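Local coordinates for protein secreted in xylem 3 (Fusarium oxysporum, PDB 5OD4) that is a secreted effector of a fungal plant pathogen, probably acting in the host to suppress plant immunity while also being open to recognition by it, at residues T15-L26 with A115-S126. Sequence-based numbering, arbitrary orientation.
Sequences TSFTTSFSTEPL and ADASYTYYLTIS
A chi1 of 64° puts CG of Phe-21 between its own backbone N and carbonyl carbon, while Tyr-121 sets CG beside its backbone N (chi1 -58°); together these rotations lay the phenyl face over the tyrosine's CB. Tyr-121 CB sits 3.8 Å from the centroid of the Phe-21 ring, a CH-pi contact over the face, whereas the two rings are slid apart and barely overlap. The Tyr-121 ring passes Thr-23, whose OG1 is 3.5 Å from Tyr-121 CE2, and Tyr-121 OH donates to an in-plane lone pair of Asp-116 O (2.8 Å), fixing the tip against the turn before the strand. There a water links Thr-23 OG1 to Asp-116 N. Six backbone hydrogen bonds, paired at Phe-17/Ile-125, Thr-19/Leu-123 and Phe-21/Tyr-121, define regular antiparallel pairing; Tyr-121 N to Phe-21 O is nearly straight (174°). Phe-17 CD2 meets Ile-125 CD1 at 4.0 Å on the face that carries Phe-21 and Tyr-121. On the other, Ser-20 CB lies 3.6 Å from Tyr-122 CD2, and Thr-18 and Thr-124 run side by side. Within the chain, strand 17-21 is an outermost strand of a four-stranded antiparallel sheet, with 119-127 between it and 77-85; Phe-21, Leu-123 and Ile-125 face strands 47-53 and 60-66 across the beta-sandwich.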
ATOM      1  N   THR A  15       1.542  14.940  -6.252  1.00  8.16           N
ATOM      2  CA  THR A  15       2.309  13.765  -6.655  1.00  9.14           C
ATOM      3  C   THR A  15       2.079  12.578  -5.718  1.00  9.30           C
ATOM      4  O   THR A  15       2.778  11.562  -5.810  1.00 13.24           O
ATOM      5  CB  THR A  15       3.781  14.083  -6.754  1.00  9.76           C
ATOM      6  OG1 THR A  15       4.205  14.515  -5.468  1.00 10.90           O
ATOM      7  CG2 THR A  15       4.102  15.098  -7.828  1.00 10.45           C
ATOM      8  N   SER A  16       1.170  12.704  -4.778  1.00  8.20           N
ATOM      9  CA  SER A  16       0.791  11.560  -3.966  0.50  8.35           C
ATOM     10  C   SER A  16      -0.085  10.608  -4.762  1.00  8.37           C
ATOM     11  O   SER A  16      -0.775  11.016  -5.698  1.00 10.86           O
ATOM     12  CB  SER A  16       0.040  12.027  -2.736  0.50  8.75           C
ATOM     13  OG  SER A  16       0.785  12.968  -1.953  0.50 10.74           O
ATOM     14  N   PHE A  17      -0.100   9.361  -4.323  1.00  8.39           N
ATOM     15  CA  PHE A  17      -0.999   8.362  -4.895  1.00  8.34           C
ATOM     16  C   PHE A  17      -1.838   7.781  -3.777  1.00  7.70           C
ATOM     17  O   PHE A  17      -1.309   7.389  -2.745  1.00  9.00           O
ATOM     18  CB  PHE A  17      -0.199   7.243  -5.538  1.00  9.97           C
ATOM     19  CG  PHE A  17      -1.030   6.104  -6.070  1.00 10.30           C
ATOM     20  CD1 PHE A  17      -1.818   6.259  -7.185  1.00 11.95           C
ATOM     21  CD2 PHE A  17      -0.997   4.871  -5.464  1.00 11.26           C
ATOM     22  CE1 PHE A  17      -2.590   5.206  -7.666  1.00 13.14           C
ATOM     23  CE2 PHE A  17      -1.729   3.807  -5.947  1.00 12.95           C
ATOM     24  CZ  PHE A  17      -2.521   3.971  -7.054  1.00 13.21           C
ATOM     25  N   THR A  18      -3.148   7.691  -4.002  1.00  8.69           N
ATOM     26  CA  THR A  18      -4.051   7.031  -3.080  1.00  9.77           C
ATOM     27  C   THR A  18      -4.908   6.051  -3.833  1.00 10.01           C
ATOM     28  O   THR A  18      -5.340   6.304  -4.961  1.00 12.48           O
ATOM     29  CB  THR A  18      -4.928   8.046  -2.368  1.00 12.38           C
ATOM     30  OG1 THR A  18      -5.666   8.817  -3.327  1.00 17.72           O
ATOM     31  CG2 THR A  18      -4.113   8.970  -1.506  1.00 13.98           C
ATOM     32  N   THR A  19      -5.191   4.932  -3.185  1.00  9.56           N
ATOM     33  CA  THR A  19      -6.148   3.971  -3.710  1.00 10.17           C
ATOM     34  C   THR A  19      -6.748   3.190  -2.549  1.00  9.51           C
ATOM     35  O   THR A  19      -6.201   3.165  -1.477  1.00 12.81           O
ATOM     36  CB  THR A  19      -5.501   3.048  -4.765  1.00 11.78           C
ATOM     37  OG1 THR A  19      -6.536   2.349  -5.450  1.00 14.84           O
ATOM     38  CG2 THR A  19      -4.482   2.074  -4.190  1.00 12.67           C
ATOM     39  N   SER A  20      -7.879   2.571  -2.801  1.00 10.53           N
ATOM     40  CA  SER A  20      -8.455   1.664  -1.831  1.00 10.51           C
ATOM     41  C   SER A  20      -8.782   0.355  -2.490  1.00  9.53           C
ATOM     42  O   SER A  20      -8.989   0.288  -3.690  1.00 12.64           O
ATOM     43  CB  SER A  20      -9.676   2.249  -1.197  1.00 13.07           C
ATOM     44  OG  SER A  20     -10.672   2.477  -2.159  1.00 16.02           O
ATOM     45  N   PHE A  21      -8.856  -0.692  -1.683  1.00  8.34           N
ATOM     46  CA  PHE A  21      -9.185  -2.008  -2.209  1.00  8.64           C
ATOM     47  C   PHE A  21      -9.818  -2.860  -1.145  1.00  8.42           C
ATOM     48  O   PHE A  21      -9.635  -2.653   0.046  1.00  8.52           O
ATOM     49  CB  PHE A  21      -7.979  -2.716  -2.830  1.00 10.17           C
ATOM     50  CG  PHE A  21      -6.865  -3.034  -1.856  1.00  9.74           C
ATOM     51  CD1 PHE A  21      -5.894  -2.094  -1.565  1.00  9.93           C
ATOM     52  CD2 PHE A  21      -6.804  -4.260  -1.199  1.00 10.87           C
ATOM     53  CE1 PHE A  21      -4.854  -2.401  -0.694  1.00 10.63           C
ATOM     54  CE2 PHE A  21      -5.778  -4.554  -0.345  1.00 10.77           C
ATOM     55  CZ  PHE A  21      -4.813  -3.625  -0.084  1.00 10.81           C
ATOM     56  N   SER A  22     -10.557  -3.850  -1.632  1.00 10.72           N
ATOM     57  CA  SER A  22     -11.157  -4.904  -0.831  1.00 10.45           C
ATOM     58  C   SER A  22     -10.342  -6.210  -1.000  1.00 10.10           C
ATOM     59  O   SER A  22      -9.601  -6.398  -1.947  1.00 13.26           O
ATOM     60  CB  SER A  22     -12.629  -5.124  -1.263  1.00 11.96           C
ATOM     61  OG  SER A  22     -13.433  -3.979  -1.093  1.00 16.60           O
ATOM     62  N   THR A  23     -10.523  -7.086  -0.044  1.00 10.17           N
ATOM     63  CA  THR A  23     -10.007  -8.463  -0.131  1.00 10.37           C
ATOM     64  C   THR A  23     -11.225  -9.387  -0.250  1.00 10.42           C
ATOM     65  O   THR A  23     -12.159  -9.326   0.564  1.00 11.27           O
ATOM     66  CB  THR A  23      -9.173  -8.806   1.113  1.00  9.95           C
ATOM     67  OG1 THR A  23      -8.018  -7.941   1.141  1.00 10.34           O
ATOM     68  CG2 THR A  23      -8.801 -10.243   1.195  1.00 11.06           C
ATOM     69  N   GLU A  24     -11.157 -10.281  -1.216  1.00 11.43           N
ATOM     70  CA  GLU A  24     -12.236 -11.210  -1.410  1.00 12.97           C
ATOM     71  C   GLU A  24     -12.309 -12.229  -0.302  1.00 11.85           C
ATOM     72  O   GLU A  24     -11.249 -12.626   0.236  1.00 11.79           O
ATOM     73  CB  GLU A  24     -12.118 -11.956  -2.744  1.00 14.07           C
ATOM     74  CG  GLU A  24     -12.505 -11.128  -3.966  1.00 18.51           C
ATOM     75  CD  GLU A  24     -11.974  -9.724  -4.108  1.00 27.53           C
ATOM     76  OE1 GLU A  24     -12.831  -8.808  -4.162  1.00 31.34           O
ATOM     77  OE2 GLU A  24     -10.750  -9.557  -4.255  1.00 38.94           O
ATOM     78  N   PRO A  25     -13.495 -12.732   0.019  1.00 12.75           N
ATOM     79  CA  PRO A  25     -13.668 -13.845   0.882  1.00 13.97           C
ATOM     80  C   PRO A  25     -12.659 -14.937   0.495  1.00 12.35           C
ATOM     81  O   PRO A  25     -12.412 -15.221  -0.663  1.00 11.40           O
ATOM     82  CB  PRO A  25     -15.150 -14.232   0.581  1.00 13.83           C
ATOM     83  CG  PRO A  25     -15.824 -12.963   0.306  1.00 16.05           C
ATOM     84  CD  PRO A  25     -14.817 -12.236  -0.482  1.00 14.84           C
ATOM     85  N   LEU A  26     -12.047 -15.522   1.494  1.00 13.00           N
ATOM     86  CA  LEU A  26     -10.940 -16.452   1.288  1.00 14.19           C
ATOM     87  C   LEU A  26     -11.318 -17.794   0.592  1.00 13.21           C
ATOM     88  O   LEU A  26     -10.450 -18.469  -0.000  1.00 14.84           O
ATOM     89  CB  LEU A  26     -10.205 -16.683   2.589  1.00 18.15           C
ATOM     90  CG  LEU A  26      -9.571 -15.418   3.210  1.00 23.27           C
ATOM     91  CD1 LEU A  26      -8.930 -15.753   4.541  1.00 27.36           C
ATOM     92  CD2 LEU A  26      -8.569 -14.737   2.287  1.00 28.90           C
ATOM     93  N   ALA A 115      -4.344 -12.073   5.077  1.00  8.91           N
ATOM     94  CA  ALA A 115      -5.464 -11.566   4.300  1.00  9.34           C
ATOM     95  C   ALA A 115      -6.747 -11.630   5.101  1.00  8.76           C
ATOM     96  O   ALA A 115      -7.018 -12.636   5.775  1.00 10.02           O
ATOM     97  CB  ALA A 115      -5.585 -12.356   3.020  1.00 10.20           C
ATOM     98  N   ASP A 116      -7.555 -10.578   5.009  1.00  8.96           N
ATOM     99  CA  ASP A 116      -8.769 -10.446   5.802  1.00  9.56           C
ATOM    100  C   ASP A 116      -9.788  -9.633   5.021  1.00  8.55           C
ATOM    101  O   ASP A 116      -9.563  -8.459   4.708  1.00  9.54           O
ATOM    102  CB  ASP A 116      -8.464  -9.839   7.165  1.00 10.75           C
ATOM    103  CG  ASP A 116      -9.676  -9.853   8.138  1.00 12.80           C
ATOM    104  OD1 ASP A 116     -10.814  -9.863   7.712  1.00 14.47           O
ATOM    105  OD2 ASP A 116      -9.455  -9.853   9.383  1.00 18.12           O
ATOM    106  N   ALA A 117     -10.913 -10.269   4.719  1.00  8.92           N
ATOM    107  CA  ALA A 117     -11.976  -9.653   3.936  1.00  9.48           C
ATOM    108  C   ALA A 117     -12.855  -8.682   4.708  1.00  9.16           C
ATOM    109  O   ALA A 117     -13.696  -8.015   4.120  1.00 11.65           O
ATOM    110  CB  ALA A 117     -12.873 -10.736   3.337  1.00 10.88           C
ATOM    111  N   SER A 118     -12.653  -8.565   6.015  1.00  9.11           N
ATOM    112  CA  SER A 118     -13.516  -7.779   6.910  0.50  9.98           C
ATOM    113  C   SER A 118     -13.113  -6.318   7.038  1.00  7.79           C
ATOM    114  O   SER A 118     -13.695  -5.622   7.868  1.00  7.90           O
ATOM    115  CB  SER A 118     -13.599  -8.423   8.303  0.50 12.92           C
ATOM    116  OG  SER A 118     -12.426  -8.278   9.059  0.50 15.06           O
ATOM    117  N   TYR A 119     -12.121  -5.868   6.272  1.00  7.86           N
ATOM    118  CA  TYR A 119     -11.732  -4.471   6.234  1.00  7.49           C
ATOM    119  C   TYR A 119     -11.587  -4.035   4.785  1.00  7.29           C
ATOM    120  O   TYR A 119     -11.261  -4.842   3.921  1.00  9.01           O
ATOM    121  CB  TYR A 119     -10.368  -4.250   6.910  1.00  8.09           C
ATOM    122  CG  TYR A 119     -10.324  -4.583   8.345  1.00  9.05           C
ATOM    123  CD1 TYR A 119     -10.060  -5.877   8.767  1.00 11.57           C
ATOM    124  CD2 TYR A 119     -10.498  -3.601   9.309  1.00  9.64           C
ATOM    125  CE1 TYR A 119      -9.989  -6.190  10.114  1.00 14.91           C
ATOM    126  CE2 TYR A 119     -10.395  -3.907  10.674  1.00 13.01           C
ATOM    127  CZ  TYR A 119     -10.136  -5.203  11.053  1.00 14.91           C
ATOM    128  OH  TYR A 119     -10.059  -5.493  12.396  1.00 23.41           O
ATOM    129  N   THR A 120     -11.779  -2.747   4.553  1.00  7.08           N
ATOM    130  CA  THR A 120     -11.338  -2.093   3.328  1.00  7.85           C
ATOM    131  C   THR A 120     -10.005  -1.417   3.628  1.00  6.96           C
ATOM    132  O   THR A 120      -9.825  -0.851   4.716  1.00  8.29           O
ATOM    133  CB  THR A 120     -12.369  -1.022   2.864  1.00  9.10           C
ATOM    134  OG1 THR A 120     -13.678  -1.636   2.766  1.00 10.13           O
ATOM    135  CG2 THR A 120     -12.018  -0.412   1.527  1.00 10.29           C
ATOM    136  N   TYR A 121      -9.089  -1.459   2.669  1.00  6.51           N
ATOM    137  CA  TYR A 121      -7.737  -0.973   2.861  1.00  6.71           C
ATOM    138  C   TYR A 121      -7.494   0.265   2.019  1.00  6.94           C
ATOM    139  O   TYR A 121      -7.926   0.338   0.869  1.00  8.71           O
ATOM    140  CB  TYR A 121      -6.721  -2.093   2.482  1.00  7.19           C
ATOM    141  CG  TYR A 121      -6.956  -3.319   3.301  1.00  6.81           C
ATOM    142  CD1 TYR A 121      -6.488  -3.396   4.594  1.00  6.93           C
ATOM    143  CD2 TYR A 121      -7.700  -4.372   2.828  1.00  6.99           C
ATOM    144  CE1 TYR A 121      -6.741  -4.512   5.385  1.00  7.38           C
ATOM    145  CE2 TYR A 121      -7.982  -5.490   3.600  1.00  7.59           C
ATOM    146  CZ  TYR A 121      -7.505  -5.541   4.880  1.00  7.44           C
ATOM    147  OH  TYR A 121      -7.761  -6.618   5.713  1.00  8.69           O
ATOM    148  N   TYR A 122      -6.779   1.229   2.603  1.00  6.94           N
ATOM    149  CA  TYR A 122      -6.521   2.531   1.968  1.00  7.50           C
ATOM    150  C   TYR A 122      -5.029   2.759   1.949  1.00  7.28           C
ATOM    151  O   TYR A 122      -4.413   2.900   3.012  1.00  8.66           O
ATOM    152  CB  TYR A 122      -7.236   3.658   2.742  1.00  9.23           C
ATOM    153  CG  TYR A 122      -8.738   3.510   2.705  1.00 10.01           C
ATOM    154  CD1 TYR A 122      -9.416   2.606   3.547  1.00 10.38           C
ATOM    155  CD2 TYR A 122      -9.475   4.241   1.805  1.00 12.46           C
ATOM    156  CE1 TYR A 122     -10.788   2.468   3.502  1.00 12.01           C
ATOM    157  CE2 TYR A 122     -10.881   4.092   1.720  1.00 13.84           C
ATOM    158  CZ  TYR A 122     -11.496   3.189   2.566  1.00 13.89           C
ATOM    159  OH  TYR A 122     -12.867   3.042   2.522  1.00 17.09           O
ATOM    160  N   LEU A 123      -4.448   2.806   0.757  1.00  7.42           N
ATOM    161  CA  LEU A 123      -3.024   2.992   0.560  1.00  7.32           C
ATOM    162  C   LEU A 123      -2.754   4.440   0.151  1.00  7.40           C
ATOM    163  O   LEU A 123      -3.413   4.967  -0.747  1.00  9.16           O
ATOM    164  CB  LEU A 123      -2.551   2.067  -0.575  1.00  8.27           C
ATOM    165  CG  LEU A 123      -1.141   2.239  -1.100  1.00  8.52           C
ATOM    166  CD1 LEU A 123      -0.115   1.924  -0.024  1.00  8.38           C
ATOM    167  CD2 LEU A 123      -0.924   1.381  -2.338  1.00 10.74           C
ATOM    168  N   THR A 124      -1.741   5.032   0.779  1.00  7.00           N
ATOM    169  CA  THR A 124      -1.237   6.358   0.373  1.00  7.29           C
ATOM    170  C   THR A 124       0.258   6.246   0.199  1.00  6.95           C
ATOM    171  O   THR A 124       0.952   5.694   1.063  1.00  8.14           O
ATOM    172  CB  THR A 124      -1.566   7.433   1.402  1.00  8.85           C
ATOM    173  OG1 THR A 124      -2.968   7.493   1.643  1.00 10.90           O
ATOM    174  CG2 THR A 124      -1.101   8.810   0.942  1.00 10.06           C
ATOM    175  N   ILE A 125       0.762   6.803  -0.895  1.00  7.10           N
ATOM    176  CA  ILE A 125       2.212   6.925  -1.177  1.00  7.95           C
ATOM    177  C   ILE A 125       2.471   8.405  -1.390  1.00  8.10           C
ATOM    178  O   ILE A 125       1.810   9.042  -2.237  1.00  9.48           O
ATOM    179  CB  ILE A 125       2.606   6.151  -2.437  1.00  8.63           C
ATOM    180  CG1 ILE A 125       2.256   4.651  -2.311  1.00  8.66           C
ATOM    181  CG2 ILE A 125       4.078   6.320  -2.735  1.00 10.63           C
ATOM    182  CD1 ILE A 125       2.407   3.860  -3.598  1.00 10.75           C
ATOM    183  N   SER A 126       3.443   8.971  -0.666  1.00  8.01           N
ATOM    184  CA  SER A 126       3.749  10.407  -0.820  1.00  8.56           C
ATOM    185  C   SER A 126       5.205  10.678  -0.569  1.00  8.49           C
ATOM    186  O   SER A 126       5.776  10.160   0.359  1.00 10.27           O
ATOM    187  CB  SER A 126       2.917  11.211   0.166  1.00 10.80           C
ATOM    188  OG  SER A 126       3.095  12.584  -0.056  1.00 18.31           O
TER
HETATM  189  O   HOH W   1       1.502  14.662   0.324  1.00 21.50           O
HETATM  190  O   HOH W   2     -14.138  -4.007   1.514  1.00 15.03           O
HETATM  191  O   HOH W   3      -6.361  -8.445   3.322  1.00  8.63           O
HETATM  192  O   HOH W   4     -12.579  -6.261   2.029  1.00 13.42           O